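PDB 2A2L: uncharacterized protein from Klebsiella pneumoniae, which is of unknown function but belongs to the HbpS-like family, whose name-giving relative degrades haem, so a related haem-linked role is possible. Local coordinates for residues L133-C136 / A137-C140. Numbering follows the deposited sequence.
Sequences LAQC and ALDC
Gln135 and Leu138, three residues apart on one helix, make the main side-chain contact here: their chains cross at about a right angle, with OE1 of Gln135 3.8 Å from CB and 4.0 Å from CD1 of Leu138. CB of Gln135 points away from the following turn, but the bend at chi2 (58°) folds the amide back over Leu138. No hydrogen bond is involved; the amide simply lies against aliphatic carbon. Leu138 also packs on the preceding turn's backbone, its CG 3.4 Å from O of Ala134. Four successive i to i+4 backbone bonds set the helical spacing that brings Gln135 and Leu138 together. Asp139 N to Gln135 O is the shortest and straightest, at 2.8 Å with an N-H...O angle of 168°, whereas Ala137 N reaches Leu133 O at 3.1 Å with an angle of 148°. Further out, Leu138 touches Leu108, Val110 and Val120 of the sheet, and Leu133 touches Val122. Ala137 meets Val24 and Cys140 meets Ala23, both on helix 14-30. Asp139 is exposed, and Gln135, though exposed, still touches Leu108 on an outermost strand. Such a division marks an amphipathic alpha-helix, here the C-terminal helix 127-143, packed against both the antiparallel sheet and the neighbouring helix 14-30 of this HbpS-like alpha+beta fold.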
loop_
_atom_site.group_PDB
_atom_site.type_symbol
_atom_site.label_atom_id
_atom_site.label_comp_id
_atom_site.label_asym_id
_atom_site.label_seq_id
_atom_site.Cartn_x
_atom_site.Cartn_y
_atom_site.Cartn_z
ATOM N N LEU A 133 27.443 15.104 -7.836
ATOM C CA LEU A 133 26.779 16.203 -7.162
ATOM C C LEU A 133 26.550 15.822 -5.716
ATOM O O LEU A 133 26.393 16.684 -4.852
ATOM C CB LEU A 133 25.443 16.512 -7.836
ATOM C CG LEU A 133 25.484 17.019 -9.270
ATOM C CD1 LEU A 133 24.104 17.188 -9.774
ATOM C CD2 LEU A 133 26.242 18.323 -9.365
ATOM N N ALA A 134 26.537 14.515 -5.464
ATOM C CA ALA A 134 26.391 13.989 -4.131
ATOM C C ALA A 134 27.694 14.140 -3.356
ATOM O O ALA A 134 27.664 14.548 -2.198
ATOM C CB ALA A 134 25.939 12.541 -4.181
ATOM N N GLN A 135 28.826 13.837 -4.000
ATOM C CA GLN A 135 30.159 14.090 -3.421
ATOM C C GLN A 135 30.420 15.585 -3.233
ATOM O O GLN A 135 30.969 16.001 -2.236
ATOM C CB GLN A 135 31.265 13.469 -4.283
ATOM C CG GLN A 135 32.637 13.338 -3.588
ATOM C CD GLN A 135 32.618 12.499 -2.288
ATOM O OE1 GLN A 135 33.080 12.948 -1.226
ATOM N NE2 GLN A 135 32.098 11.275 -2.380
ATOM N N CYS A 136 29.996 16.365 -4.216
ATOM C CA CYS A 136 29.971 17.808 -4.183
ATOM C C CYS A 136 29.308 18.364 -2.925
ATOM O O CYS A 136 29.822 19.289 -2.329
ATOM C CB CYS A 136 29.240 18.271 -5.441
ATOM S SG CYS A 136 28.669 19.984 -5.526
ATOM N N ALA A 137 28.173 17.793 -2.530
ATOM C CA ALA A 137 27.524 18.119 -1.255
ATOM C C ALA A 137 28.403 17.777 -0.043
ATOM O O ALA A 137 28.545 18.589 0.872
ATOM C CB ALA A 137 26.178 17.414 -1.144
ATOM N N LEU A 138 28.990 16.582 -0.042
ATOM C CA LEU A 138 29.887 16.140 1.027
ATOM C C LEU A 138 31.101 17.068 1.158
ATOM O O LEU A 138 31.456 17.491 2.251
ATOM C CB LEU A 138 30.327 14.688 0.786
ATOM C CG LEU A 138 29.240 13.607 0.632
ATOM C CD1 LEU A 138 29.803 12.266 0.960
ATOM C CD2 LEU A 138 28.041 13.845 1.525
ATOM N N ASP A 139 31.703 17.412 0.028
ATOM C CA ASP A 139 32.822 18.343 -0.024
ATOM C C ASP A 139 32.485 19.734 0.522
ATOM O O ASP A 139 33.366 20.418 1.073
ATOM C CB ASP A 139 33.317 18.476 -1.465
ATOM C CG ASP A 139 34.313 17.411 -1.836
ATOM O OD1 ASP A 139 34.845 16.755 -0.916
ATOM O OD2 ASP A 139 34.575 17.239 -3.050
ATOM N N CYS A 140 31.231 20.156 0.345
ATOM C CA CYS A 140 30.733 21.386 0.965
ATOM C C CYS A 140 30.648 21.179 2.477
ATOM O O CYS A 140 31.132 22.013 3.258
ATOM C CB CYS A 140 29.371 21.785 0.364
ATOM S SG CYS A 140 28.334 22.994 1.293
#